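Local coordinates for protein nucleoporin NUP82 (PDB 5CWW) that probably serves as a structural component of the nuclear pore complex, this N-terminal fragment forming its beta-propeller domain, at residues S246-A249 with F250-V254; E380-D384 with D385-L389; S514-P517 with W518-L522; T534-R537 with I538-A542; F553-T556 with R557-S560. All coordinates share one frame; numbering follows the deposited sequence.

Contact 1: residues S246-A249 with F250-V254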
loop_
_atom_site.group_PDB
_atom_site.type_symbol
_atom_site.label_atom_id
_atom_site.label_comp_id
_atom_site.label_asym_id
_atom_site.label_seq_id
_atom_site.Cartn_x
_atom_site.Cartn_y
_atom_site.Cartn_z
ATOM N N SER B 246 16.646 11.870 -3.898
ATOM C CA SER B 246 16.645 10.495 -4.373
ATOM C C SER B 246 15.672 10.308 -5.540
ATOM O O SER B 246 14.604 10.916 -5.555
ATOM C CB SER B 246 16.272 9.551 -3.230
ATOM O OG SER B 246 15.958 8.256 -3.710
ATOM N N PRO B 247 16.037 9.466 -6.525
ATOM C CA PRO B 247 15.085 9.153 -7.597
ATOM C C PRO B 247 13.851 8.445 -7.059
ATOM O O PRO B 247 12.788 8.476 -7.681
ATOM C CB PRO B 247 15.883 8.230 -8.524
ATOM C CG PRO B 247 16.964 7.666 -7.670
ATOM C CD PRO B 247 17.315 8.755 -6.704
ATOM N N ASP B 248 13.998 7.811 -5.900
ATOM C CA ASP B 248 12.893 7.105 -5.269
ATOM C C ASP B 248 11.844 8.070 -4.718
ATOM O O ASP B 248 10.802 7.643 -4.227
ATOM C CB ASP B 248 13.421 6.204 -4.154
ATOM C CG ASP B 248 14.182 5.006 -4.690
ATOM O OD1 ASP B 248 13.665 4.332 -5.607
ATOM O OD2 ASP B 248 15.304 4.746 -4.209
ATOM N N ALA B 249 12.115 9.369 -4.815
ATOM C CA ALA B 249 11.122 10.379 -4.474
ATOM C C ALA B 249 9.876 10.226 -5.347
ATOM O O ALA B 249 8.764 10.522 -4.907
ATOM C CB ALA B 249 11.709 11.775 -4.624
ATOM N N PHE B 250 10.068 9.763 -6.582
ATOM C CA PHE B 250 8.947 9.496 -7.483
ATOM C C PHE B 250 8.796 8.008 -7.782
ATOM O O PHE B 250 7.683 7.521 -7.962
ATOM C CB PHE B 250 9.107 10.274 -8.796
ATOM C CG PHE B 250 10.305 9.868 -9.612
ATOM C CD1 PHE B 250 10.264 8.743 -10.419
ATOM C CD2 PHE B 250 11.464 10.627 -9.591
ATOM C CE1 PHE B 250 11.360 8.371 -11.173
ATOM C CE2 PHE B 250 12.564 10.261 -10.345
ATOM C CZ PHE B 250 12.511 9.132 -11.137
ATOM N N ASP B 251 9.908 7.283 -7.826
ATOM C CA ASP B 251 9.872 5.885 -8.243
ATOM C C ASP B 251 9.348 4.979 -7.133
ATOM O O ASP B 251 8.855 3.883 -7.407
ATOM C CB ASP B 251 11.261 5.416 -8.685
ATOM C CG ASP B 251 11.219 4.540 -9.934
ATOM O OD1 ASP B 251 10.114 4.183 -10.397
ATOM O OD2 ASP B 251 12.303 4.196 -10.449
ATOM N N MET B 252 9.451 5.438 -5.888
ATOM C CA MET B 252 8.871 4.715 -4.760
ATOM C C MET B 252 7.890 5.600 -3.997
ATOM O O MET B 252 7.724 5.463 -2.785
ATOM C CB MET B 252 9.968 4.199 -3.825
ATOM C CG MET B 252 10.818 3.092 -4.444
ATOM S SD MET B 252 11.913 2.263 -3.272
ATOM C CE MET B 252 10.726 1.296 -2.336
ATOM N N GLU B 253 7.250 6.520 -4.713
ATOM C CA GLU B 253 6.133 7.269 -4.153
ATOM C C GLU B 253 4.927 6.338 -4.090
ATOM O O GLU B 253 4.435 5.890 -5.123
ATOM C CB GLU B 253 5.818 8.509 -4.991
ATOM C CG GLU B 253 4.721 9.387 -4.405
ATOM C CD GLU B 253 4.315 10.512 -5.334
ATOM O OE1 GLU B 253 4.495 11.688 -4.958
ATOM O OE2 GLU B 253 3.807 10.222 -6.438
ATOM N N VAL B 254 4.448 6.054 -2.884
ATOM C CA VAL B 254 3.361 5.095 -2.709
ATOM C C VAL B 254 2.018 5.705 -3.081
ATOM O O VAL B 254 1.695 6.819 -2.664
ATOM C CB VAL B 254 3.289 4.580 -1.256
ATOM C CG1 VAL B 254 2.174 3.544 -1.103
ATOM C CG2 VAL B 254 4.627 3.983 -0.838
HETATM O O HOH W 1 9.070 8.137 -2.235
#
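Pro247 O is gripped by two backbone N-H groups: Asp251 N meets it in the carbonyl plane, on a lone pair, at 3.1 Å, while Phe250 N comes to the same Pro247 O from above that plane at 3.2 Å. The Phe250 ring folds back beneath this oxygen because CG stands between the backbone N and the carbonyl carbon (chi1 64°), which puts Pro247 O 3.1 Å over the ring centre. Ser246 supplies a capping bond where the chain turns into the short helix ending at Asp251, its OG accepting from Asp248 N at 3.0 Å. From that helix the chain runs into strand 254-258, an outermost strand of one propeller blade. Met252 lies alongside Asp248, both pointing the same way, with Met252 CG 3.3 Å from Asp248 OD1. The Asp248 carboxylate itself is salt-bridged outside this turn, to a basic side chain on the chain of another protein. Asp248 O accepts from Met252 N at 3.1 Å, and a water lies 2.7 Å from the same Asp248 O.

Contact 2: residues E380-D384 with D385-L389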
loop_
_atom_site.group_PDB
_atom_site.type_symbol
_atom_site.label_atom_id
_atom_site.label_comp_id
_atom_site.label_asym_id
_atom_site.label_seq_id
_atom_site.Cartn_x
_atom_site.Cartn_y
_atom_site.Cartn_z
ATOM N N GLU B 380 1.350 -3.484 -24.415
ATOM C CA GLU B 380 2.457 -2.667 -24.891
ATOM C C GLU B 380 1.959 -1.276 -25.271
ATOM O O GLU B 380 0.777 -1.089 -25.565
ATOM C CB GLU B 380 3.148 -3.336 -26.083
ATOM C CG GLU B 380 2.224 -3.676 -27.244
ATOM C CD GLU B 380 2.944 -4.396 -28.369
ATOM O OE1 GLU B 380 4.132 -4.740 -28.195
ATOM O OE2 GLU B 380 2.321 -4.618 -29.429
ATOM N N ASP B 381 2.868 -0.306 -25.242
ATOM C CA ASP B 381 2.558 1.078 -25.590
ATOM C C ASP B 381 1.491 1.679 -24.676
ATOM O O ASP B 381 0.582 2.367 -25.139
ATOM C CB ASP B 381 2.110 1.176 -27.052
ATOM C CG ASP B 381 3.154 0.651 -28.017
ATOM O OD1 ASP B 381 4.353 0.681 -27.667
ATOM O OD2 ASP B 381 2.779 0.212 -29.123
ATOM N N GLU B 382 1.612 1.419 -23.379
ATOM C CA GLU B 382 0.729 2.033 -22.395
ATOM C C GLU B 382 1.033 3.524 -22.277
ATOM O O GLU B 382 2.194 3.932 -22.328
ATOM C CB GLU B 382 0.878 1.361 -21.027
ATOM C CG GLU B 382 0.248 -0.019 -20.932
ATOM C CD GLU B 382 0.395 -0.631 -19.550
ATOM O OE1 GLU B 382 -0.581 -1.236 -19.059
ATOM O OE2 GLU B 382 1.487 -0.509 -18.954
ATOM N N GLN B 383 -0.012 4.330 -22.118
ATOM C CA GLN B 383 0.153 5.767 -21.930
ATOM C C GLN B 383 0.557 6.074 -20.491
ATOM O O GLN B 383 0.539 5.191 -19.636
ATOM C CB GLN B 383 -1.137 6.504 -22.289
ATOM C CG GLN B 383 -1.562 6.319 -23.736
ATOM C CD GLN B 383 -0.520 6.826 -24.715
ATOM O OE1 GLN B 383 -0.223 8.019 -24.762
ATOM N NE2 GLN B 383 0.050 5.915 -25.495
ATOM N N ASP B 384 0.919 7.326 -20.229
ATOM C CA ASP B 384 1.371 7.725 -18.901
ATOM C C ASP B 384 0.283 7.506 -17.852
ATOM O O ASP B 384 0.559 7.005 -16.763
ATOM C CB ASP B 384 1.816 9.193 -18.898
ATOM C CG ASP B 384 3.116 9.416 -19.660
ATOM O OD1 ASP B 384 3.879 8.447 -19.852
ATOM O OD2 ASP B 384 3.378 10.570 -20.062
ATOM N N ASP B 385 -0.953 7.872 -18.181
ATOM C CA ASP B 385 -2.055 7.747 -17.228
ATOM C C ASP B 385 -2.535 6.299 -17.098
ATOM O O ASP B 385 -3.416 6.006 -16.291
ATOM C CB ASP B 385 -3.224 8.657 -17.628
ATOM C CG ASP B 385 -3.705 8.418 -19.050
ATOM O OD1 ASP B 385 -3.417 7.344 -19.618
ATOM O OD2 ASP B 385 -4.387 9.310 -19.599
ATOM N N GLU B 386 -1.953 5.405 -17.895
ATOM C CA GLU B 386 -2.255 3.978 -17.809
ATOM C C GLU B 386 -1.209 3.260 -16.960
ATOM O O GLU B 386 -1.526 2.320 -16.233
ATOM C CB GLU B 386 -2.324 3.356 -19.208
ATOM C CG GLU B 386 -3.539 3.791 -20.017
ATOM C CD GLU B 386 -3.495 3.319 -21.460
ATOM O OE1 GLU B 386 -2.388 3.070 -21.979
ATOM O OE2 GLU B 386 -4.575 3.199 -22.077
ATOM N N VAL B 387 0.038 3.711 -17.053
ATOM C CA VAL B 387 1.118 3.126 -16.267
ATOM C C VAL B 387 0.997 3.586 -14.818
ATOM O O VAL B 387 1.162 2.797 -13.889
ATOM C CB VAL B 387 2.508 3.518 -16.827
ATOM C CG1 VAL B 387 3.629 3.016 -15.920
ATOM C CG2 VAL B 387 2.684 2.967 -18.232
ATOM N N GLU B 388 0.703 4.871 -14.646
ATOM C CA GLU B 388 0.576 5.486 -13.330
ATOM C C GLU B 388 -0.563 4.867 -12.521
ATOM O O GLU B 388 -1.716 4.874 -12.958
ATOM C CB GLU B 388 0.353 6.993 -13.484
ATOM C CG GLU B 388 0.163 7.749 -12.176
ATOM C CD GLU B 388 0.048 9.245 -12.387
ATOM O OE1 GLU B 388 -0.824 9.672 -13.175
ATOM O OE2 GLU B 388 0.839 9.993 -11.772
ATOM N N LEU B 389 -0.238 4.338 -11.343
ATOM C CA LEU B 389 -1.220 3.646 -10.508
ATOM C C LEU B 389 -1.780 4.556 -9.424
ATOM O O LEU B 389 -1.093 5.457 -8.934
ATOM C CB LEU B 389 -0.604 2.401 -9.864
ATOM C CG LEU B 389 -0.268 1.238 -10.803
ATOM C CD1 LEU B 389 0.402 0.123 -10.024
ATOM C CD2 LEU B 389 -1.514 0.717 -11.503
#
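One side-chain hydrogen bond joins Gln383 and Glu386: Gln383 N donates to Glu386 OE1 at 2.7 Å, almost straight at 170°. The N-H arrives on the anti side of the carboxylate and 31° out of its plane. Glu386 CG is anti to the carbonyl carbon (chi1 -70°) and the chain beyond is extended, which carries OE1 back along Gln383 to its N-H. The other carboxylate oxygen, Glu386 OE2, has its salt-bridge partner outside this turn, a basic side chain from the chain of another protein.

The backbone bonds follow the helix. Gln383 O takes two N-H groups, Glu386 N at 3.0 Å and Val387 N at 3.0 Å, and Asp384 O accepts from Glu388 N. Gln383 is the N-cap of helix 384-387 and Glu386 the third residue within it, and their bond is the half of a capping box in which the glutamate accepts from the N-cap backbone. The helix feeds directly into strand 389-395 at the rim of a five-stranded propeller sheet.

Van der Waals contact comes from Glu382, whose CB meets Val387 CG2 at 3.7 Å with the two side chains at about a right angle.

As for charges, Glu382 OE1 stays 5.5 Å from Glu386 OE1 and is salt-bridged to Lys438, which probably offsets the like charges. Asp384 pairs with a basic side chain on the chain of another protein.

Contact 3: residues S514-P517 with W518-L522; sequences SLTP and WVFRL
Thr516 and Phe520 come together because each places a branch anti to its own carbonyl carbon: CG2 of the threonine and CG of the phenylalanine (chi1 -64°). The two side chains run side by side in the same direction, and Thr516 CG2 touches Phe520 CE2 at 3.3 Å. With CG2 so placed, Thr516 OG1 turns back and donates to Ser514 OG at 3.0 Å; that serine oxygen also accepts from Thr516 N, which makes an ST turn. Pro517, entered through a cis peptide, is the N-cap of helix 518-526. Its ring lies along the Arg521 side chain, with CB over one face of the guanidinium and CG 3.3 Å from Arg521 NH2. Arg521 N in turn bonds to Pro517 O at 3.1 Å. On the buried side Leu515 CB packs on Val519 CG1 at 3.6 Å, while Leu515 O accepts from Val519 N at 3.0 Å and lies in the plane of the Trp518 ring at its edge. The turn thus joins strand 509-514 to the helix: Leu515 and Val519 rest on Ile427 of strand 427-432, and Trp518 stacks on Phe473 of strand 469-476 while touching Leu541 of helix 534-543.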
loop_
_atom_site.group_PDB
_atom_site.type_symbol
_atom_site.label_atom_id
_atom_site.label_comp_id
_atom_site.label_asym_id
_atom_site.label_seq_id
_atom_site.Cartn_x
_atom_site.Cartn_y
_atom_site.Cartn_z
ATOM N N SER B 514 -16.905 -7.884 -11.606
ATOM C CA SER B 514 -16.895 -9.220 -11.020
ATOM C C SER B 514 -16.046 -10.203 -11.814
ATOM O O SER B 514 -16.082 -10.218 -13.045
ATOM C CB SER B 514 -18.308 -9.769 -10.909
ATOM O OG SER B 514 -18.256 -11.125 -10.507
ATOM N N LEU B 515 -15.301 -11.033 -11.091
ATOM C CA LEU B 515 -14.424 -12.029 -11.698
ATOM C C LEU B 515 -15.050 -13.421 -11.685
ATOM O O LEU B 515 -14.439 -14.382 -12.149
ATOM C CB LEU B 515 -13.080 -12.057 -10.970
ATOM C CG LEU B 515 -12.446 -10.684 -10.745
ATOM C CD1 LEU B 515 -11.082 -10.822 -10.081
ATOM C CD2 LEU B 515 -12.335 -9.912 -12.051
ATOM N N THR B 516 -16.263 -13.524 -11.153
ATOM C CA THR B 516 -17.018 -14.772 -11.206
ATOM C C THR B 516 -17.919 -14.764 -12.436
ATOM O O THR B 516 -18.320 -13.697 -12.896
ATOM C CB THR B 516 -17.879 -14.980 -9.947
ATOM O OG1 THR B 516 -18.887 -13.964 -9.879
ATOM C CG2 THR B 516 -17.022 -14.933 -8.691
ATOM N N PRO B 517 -18.245 -15.952 -12.975
ATOM C CA PRO B 517 -17.812 -17.275 -12.514
ATOM C C PRO B 517 -16.446 -17.689 -13.060
ATOM O O PRO B 517 -16.029 -18.827 -12.845
ATOM C CB PRO B 517 -18.909 -18.199 -13.047
ATOM C CG PRO B 517 -19.359 -17.541 -14.295
ATOM C CD PRO B 517 -19.254 -16.057 -14.045
ATOM N N TRP B 518 -15.763 -16.783 -13.752
ATOM C CA TRP B 518 -14.513 -17.126 -14.424
ATOM C C TRP B 518 -13.454 -17.687 -13.478
ATOM O O TRP B 518 -12.720 -18.605 -13.847
ATOM C CB TRP B 518 -13.944 -15.907 -15.149
ATOM C CG TRP B 518 -12.533 -16.120 -15.579
ATOM C CD1 TRP B 518 -12.103 -16.743 -16.711
ATOM C CD2 TRP B 518 -11.356 -15.720 -14.867
ATOM N NE1 TRP B 518 -10.729 -16.755 -16.751
ATOM C CE2 TRP B 518 -10.248 -16.135 -15.628
ATOM C CE3 TRP B 518 -11.133 -15.053 -13.660
ATOM C CZ2 TRP B 518 -8.935 -15.900 -15.223
ATOM C CZ3 TRP B 518 -9.831 -14.820 -13.260
ATOM C CH2 TRP B 518 -8.749 -15.242 -14.039
ATOM N N VAL B 519 -13.364 -17.141 -12.269
ATOM C CA VAL B 519 -12.371 -17.609 -11.305
ATOM C C VAL B 519 -12.703 -19.022 -10.835
ATOM O O VAL B 519 -11.810 -19.814 -10.536
ATOM C CB VAL B 519 -12.264 -16.677 -10.069
ATOM C CG1 VAL B 519 -11.664 -15.342 -10.458
ATOM C CG2 VAL B 519 -13.619 -16.493 -9.396
ATOM N N PHE B 520 -13.994 -19.332 -10.779
ATOM C CA PHE B 520 -14.447 -20.662 -10.390
ATOM C C PHE B 520 -14.143 -21.696 -11.476
ATOM O O PHE B 520 -13.840 -22.848 -11.169
ATOM C CB PHE B 520 -15.948 -20.645 -10.085
ATOM C CG PHE B 520 -16.323 -19.777 -8.914
ATOM C CD1 PHE B 520 -15.607 -19.834 -7.728
ATOM C CD2 PHE B 520 -17.390 -18.899 -9.001
ATOM C CE1 PHE B 520 -15.954 -19.034 -6.652
ATOM C CE2 PHE B 520 -17.740 -18.098 -7.929
ATOM C CZ PHE B 520 -17.021 -18.165 -6.753
ATOM N N ARG B 521 -14.226 -21.288 -12.738
ATOM C CA ARG B 521 -13.927 -22.195 -13.843
ATOM C C ARG B 521 -12.439 -22.532 -13.876
ATOM O O ARG B 521 -12.057 -23.657 -14.199
ATOM C CB ARG B 521 -14.353 -21.595 -15.185
ATOM C CG ARG B 521 -15.845 -21.330 -15.314
ATOM C CD ARG B 521 -16.221 -21.014 -16.753
ATOM N NE ARG B 521 -17.367 -20.113 -16.845
ATOM C CZ ARG B 521 -18.636 -20.495 -16.733
ATOM N NH1 ARG B 521 -18.941 -21.768 -16.521
ATOM N NH2 ARG B 521 -19.607 -19.597 -16.833
ATOM N N LEU B 522 -11.600 -21.557 -13.542
ATOM C CA LEU B 522 -10.162 -21.792 -13.508
ATOM C C LEU B 522 -9.822 -22.744 -12.369
ATOM O O LEU B 522 -9.041 -23.678 -12.545
ATOM C CB LEU B 522 -9.390 -20.480 -13.354
ATOM C CG LEU B 522 -7.868 -20.625 -13.222
ATOM C CD1 LEU B 522 -7.279 -21.452 -14.365
ATOM C CD2 LEU B 522 -7.193 -19.258 -13.150
#

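Contact 4: residues T534-R537 with I538-A542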
loop_
_atom_site.group_PDB
_atom_site.type_symbol
_atom_site.label_atom_id
_atom_site.label_comp_id
_atom_site.label_asym_id
_atom_site.label_seq_id
_atom_site.Cartn_x
_atom_site.Cartn_y
_atom_site.Cartn_z
ATOM N N THR B 534 -6.466 -30.833 -20.735
ATOM C CA THR B 534 -6.115 -29.603 -20.021
ATOM C C THR B 534 -5.912 -28.427 -20.976
ATOM O O THR B 534 -6.546 -27.383 -20.822
ATOM C CB THR B 534 -4.831 -29.781 -19.179
ATOM O OG1 THR B 534 -5.016 -30.844 -18.236
ATOM C CG2 THR B 534 -4.485 -28.499 -18.424
ATOM N N GLU B 535 -5.026 -28.594 -21.954
ATOM C CA GLU B 535 -4.699 -27.508 -22.872
ATOM C C GLU B 535 -5.921 -27.089 -23.682
ATOM O O GLU B 535 -6.089 -25.914 -24.010
ATOM C CB GLU B 535 -3.562 -27.919 -23.812
ATOM C CG GLU B 535 -3.077 -26.789 -24.714
ATOM C CD GLU B 535 -1.859 -27.171 -25.534
ATOM O OE1 GLU B 535 -1.460 -26.376 -26.412
ATOM O OE2 GLU B 535 -1.300 -28.263 -25.304
ATOM N N PHE B 536 -6.779 -28.055 -23.992
ATOM C CA PHE B 536 -8.001 -27.778 -24.732
ATOM C C PHE B 536 -8.955 -26.927 -23.899
ATOM O O PHE B 536 -9.461 -25.910 -24.370
ATOM C CB PHE B 536 -8.684 -29.083 -25.146
ATOM C CG PHE B 536 -10.023 -28.886 -25.791
ATOM C CD1 PHE B 536 -10.120 -28.577 -27.138
ATOM C CD2 PHE B 536 -11.187 -29.005 -25.050
ATOM C CE1 PHE B 536 -11.352 -28.393 -27.735
ATOM C CE2 PHE B 536 -12.424 -28.822 -25.641
ATOM C CZ PHE B 536 -12.506 -28.516 -26.987
ATOM N N ARG B 537 -9.197 -27.347 -22.662
ATOM C CA ARG B 537 -10.141 -26.653 -21.789
ATOM C C ARG B 537 -9.622 -25.286 -21.340
ATOM O O ARG B 537 -10.403 -24.352 -21.170
ATOM C CB ARG B 537 -10.471 -27.523 -20.571
ATOM C CG ARG B 537 -11.282 -28.768 -20.922
ATOM C CD ARG B 537 -11.753 -29.514 -19.681
ATOM N NE ARG B 537 -10.635 -29.978 -18.865
ATOM C CZ ARG B 537 -10.000 -31.134 -19.042
ATOM N NH1 ARG B 537 -10.362 -31.962 -20.013
ATOM N NH2 ARG B 537 -8.991 -31.460 -18.245
ATOM N N ILE B 538 -8.311 -25.165 -21.147
ATOM C CA ILE B 538 -7.720 -23.882 -20.768
ATOM C C ILE B 538 -7.857 -22.871 -21.903
ATOM O O ILE B 538 -8.049 -21.679 -21.663
ATOM C CB ILE B 538 -6.226 -24.028 -20.381
ATOM C CG1 ILE B 538 -6.086 -24.771 -19.047
ATOM C CG2 ILE B 538 -5.542 -22.664 -20.271
ATOM C CD1 ILE B 538 -6.627 -24.018 -17.832
ATOM N N ASP B 539 -7.752 -23.350 -23.137
ATOM C CA ASP B 539 -7.833 -22.474 -24.297
ATOM C C ASP B 539 -9.205 -21.813 -24.374
ATOM O O ASP B 539 -9.317 -20.640 -24.724
ATOM C CB ASP B 539 -7.546 -23.251 -25.580
ATOM C CG ASP B 539 -7.707 -22.402 -26.820
ATOM O OD1 ASP B 539 -6.759 -21.660 -27.157
ATOM O OD2 ASP B 539 -8.778 -22.475 -27.460
ATOM N N LEU B 540 -10.243 -22.572 -24.044
ATOM C CA LEU B 540 -11.605 -22.049 -24.034
ATOM C C LEU B 540 -11.771 -21.005 -22.937
ATOM O O LEU B 540 -12.425 -19.981 -23.132
ATOM C CB LEU B 540 -12.610 -23.184 -23.835
ATOM C CG LEU B 540 -12.544 -24.313 -24.865
ATOM C CD1 LEU B 540 -13.571 -25.388 -24.548
ATOM C CD2 LEU B 540 -12.751 -23.778 -26.272
ATOM N N LEU B 541 -11.171 -21.273 -21.783
ATOM C CA LEU B 541 -11.246 -20.367 -20.645
ATOM C C LEU B 541 -10.545 -19.043 -20.938
ATOM O O LEU B 541 -11.047 -17.977 -20.582
ATOM C CB LEU B 541 -10.636 -21.032 -19.409
ATOM C CG LEU B 541 -10.729 -20.260 -18.093
ATOM C CD1 LEU B 541 -10.957 -21.215 -16.936
ATOM C CD2 LEU B 541 -9.459 -19.458 -17.861
ATOM N N ALA B 542 -9.389 -19.113 -21.590
ATOM C CA ALA B 542 -8.654 -17.913 -21.974
ATOM C C ALA B 542 -9.407 -17.144 -23.054
ATOM O O ALA B 542 -9.276 -15.924 -23.165
ATOM C CB ALA B 542 -7.264 -18.275 -22.460
HETATM O O HOH W 2 -9.543 -25.525 -27.026
#
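Thr534 and Ile538 sit one turn apart on helix 534-543, an alpha-helix inserted between the third and fourth strands of a propeller blade, and theirs is the covered side of it. The two side chains point the same way. Ile538 is buried, and its CG1 is anti to its carbonyl carbon (chi1 -70°), which brings it to 3.2 Å from Thr534 O, though it comes no nearer than 4.1 Å to Thr534 CG2. The backbone is firm here as well, with Ile538 N donating to Thr534 O at 2.9 Å. This side of the helix faces helix 518-526, where both side chains touch Glu525, and both also pack on the chain of another protein. Arg537 ties the start of the helix to what precedes it, through a salt bridge from NE to Glu525 and a hydrogen bond from NH1 to Ala532 O.

The other side is looser. Phe536 and Leu540, both exposed, meet only slantwise, with Leu540 CD1 approaching the ring at CE2 from 3.8 Å. The backbone bond beneath them, from Leu540 N to Phe536 O, is weak at 3.4 Å. Asp539, partly exposed, has charged partners on both oxygens: OD2 pairs with Lys543, and OD1 with a basic side chain on the chain of another protein. A water ties this edge together, donating to Phe536 O at 2.7 Å and to Asp539 OD2 at 3.2 Å.

Contact 5: residues F553-T556 with R557-S560; sequences FTQT and RTQS
Gln555 reaches over to Ser560 and holds the loop that leaves strand 548-554, an outermost strand of a propeller blade. Its NE2 donates to Ser560 O at 2.7 Å, and the donor lies in the plane of that carbonyl. The side chain gets there stretched out, with CG anti to the backbone N (chi1 -173°). On its way it crosses Thr558 at about a right angle, so that Gln555 OE1 comes 3.3 Å from Thr558 CG2 and CD lies 3.2 Å from Thr558 O. Ser560 CB adds a contact at 3.4 Å to Gln555 OE1.

The next shell sets these groups in place. Gln555 NE2 also bonds to Pro507 O, and the Gln555 backbone pairs with Ala508, so the amide spans from the neighbouring hairpin to the loop. Thr558 is fixed by its hydroxyl: OG1 donates to Thr556 O at 2.9 Å, from above the carbonyl plane. Between Thr556 and Thr558, Arg557 takes a left-handed backbone conformation (phi 54°), which turns the chain back toward Gln555. Its side chain runs beside Thr556, and its guanidinium makes a weak but nearly straight bond, NH2 to Thr556 OG1 at 3.4 Å, with the oxygen at the edge of the guanidinium in its plane.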
loop_
_atom_site.group_PDB
_atom_site.type_symbol
_atom_site.label_atom_id
_atom_site.label_comp_id
_atom_site.label_asym_id
_atom_site.label_seq_id
_atom_site.Cartn_x
_atom_site.Cartn_y
_atom_site.Cartn_z
ATOM N N PHE B 553 -23.599 4.135 -12.229
ATOM C CA PHE B 553 -23.827 5.552 -11.982
ATOM C C PHE B 553 -22.847 6.416 -12.761
ATOM O O PHE B 553 -21.667 6.086 -12.881
ATOM C CB PHE B 553 -23.706 5.862 -10.490
ATOM C CG PHE B 553 -23.784 7.328 -10.167
ATOM C CD1 PHE B 553 -25.003 7.981 -10.136
ATOM C CD2 PHE B 553 -22.636 8.053 -9.895
ATOM C CE1 PHE B 553 -25.076 9.329 -9.840
ATOM C CE2 PHE B 553 -22.703 9.402 -9.600
ATOM C CZ PHE B 553 -23.926 10.039 -9.572
ATOM N N THR B 554 -23.359 7.524 -13.287
ATOM C CA THR B 554 -22.547 8.492 -14.009
ATOM C C THR B 554 -22.874 9.906 -13.549
ATOM O O THR B 554 -24.040 10.302 -13.515
ATOM C CB THR B 554 -22.767 8.393 -15.525
ATOM O OG1 THR B 554 -22.682 7.025 -15.931
ATOM C CG2 THR B 554 -21.726 9.211 -16.276
ATOM N N GLN B 555 -21.840 10.659 -13.193
ATOM C CA GLN B 555 -22.003 12.049 -12.793
ATOM C C GLN B 555 -21.859 12.939 -14.024
ATOM O O GLN B 555 -20.899 12.803 -14.784
ATOM C CB GLN B 555 -20.978 12.424 -11.722
ATOM C CG GLN B 555 -21.178 13.805 -11.131
ATOM C CD GLN B 555 -20.376 14.035 -9.858
ATOM O OE1 GLN B 555 -20.705 14.914 -9.063
ATOM N NE2 GLN B 555 -19.315 13.257 -9.664
ATOM N N THR B 556 -22.813 13.846 -14.214
ATOM C CA THR B 556 -22.871 14.673 -15.418
ATOM C C THR B 556 -22.548 16.139 -15.145
ATOM O O THR B 556 -23.190 16.781 -14.313
ATOM C CB THR B 556 -24.263 14.597 -16.070
ATOM O OG1 THR B 556 -25.259 15.011 -15.127
ATOM C CG2 THR B 556 -24.562 13.177 -16.528
ATOM N N ARG B 557 -21.549 16.654 -15.860
ATOM C CA ARG B 557 -21.178 18.069 -15.804
ATOM C C ARG B 557 -20.906 18.552 -14.381
ATOM O O ARG B 557 -21.050 19.739 -14.082
ATOM C CB ARG B 557 -22.274 18.928 -16.442
ATOM C CG ARG B 557 -22.471 18.675 -17.930
ATOM C CD ARG B 557 -23.905 18.929 -18.353
ATOM N NE ARG B 557 -24.823 18.010 -17.688
ATOM C CZ ARG B 557 -26.129 17.950 -17.918
ATOM N NH1 ARG B 557 -26.695 18.761 -18.803
ATOM N NH2 ARG B 557 -26.870 17.074 -17.255
ATOM N N THR B 558 -20.514 17.627 -13.509
ATOM C CA THR B 558 -20.201 17.956 -12.125
ATOM C C THR B 558 -18.873 17.308 -11.745
ATOM O O THR B 558 -18.759 16.083 -11.693
ATOM C CB THR B 558 -21.312 17.489 -11.165
ATOM O OG1 THR B 558 -22.593 17.858 -11.694
ATOM C CG2 THR B 558 -21.133 18.114 -9.793
ATOM N N GLN B 559 -17.874 18.143 -11.482
ATOM C CA GLN B 559 -16.529 17.670 -11.174
ATOM C C GLN B 559 -16.402 17.215 -9.721
ATOM O O GLN B 559 -15.314 16.860 -9.270
ATOM C CB GLN B 559 -15.505 18.768 -11.467
ATOM C CG GLN B 559 -15.475 19.204 -12.925
ATOM C CD GLN B 559 -14.485 20.323 -13.181
ATOM O OE1 GLN B 559 -14.188 21.121 -12.292
ATOM N NE2 GLN B 559 -13.969 20.387 -14.403
ATOM N N SER B 560 -17.517 17.233 -8.998
ATOM C CA SER B 560 -17.536 16.832 -7.595
ATOM C C SER B 560 -17.026 15.404 -7.418
ATOM O O SER B 560 -17.519 14.488 -8.071
ATOM C CB SER B 560 -18.951 16.946 -7.027
ATOM O OG SER B 560 -19.110 16.113 -5.893
#

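Each contact is local, within a few residues, and the five follow in series, with none crossing or enclosing another. Contact 1 leads into strand 254-258 of one blade, and contact 2 into strand 389-395 of a later one; their centres are about 17 Å apart without touching. Contacts 3, 4 and 5 lie along the chain around one blade, strands 491-494 to 548-554. Contact 3 starts the two-helix insertion between its third and fourth strands, contact 4 is one stretch of the second helix and closes no loop, and contact 5 spans the end of the fourth strand and the loop after it. Contacts 3 and 4 do touch: Leu541 CD1 lies 3.5 Å from Leu522 N, packing the two helices together.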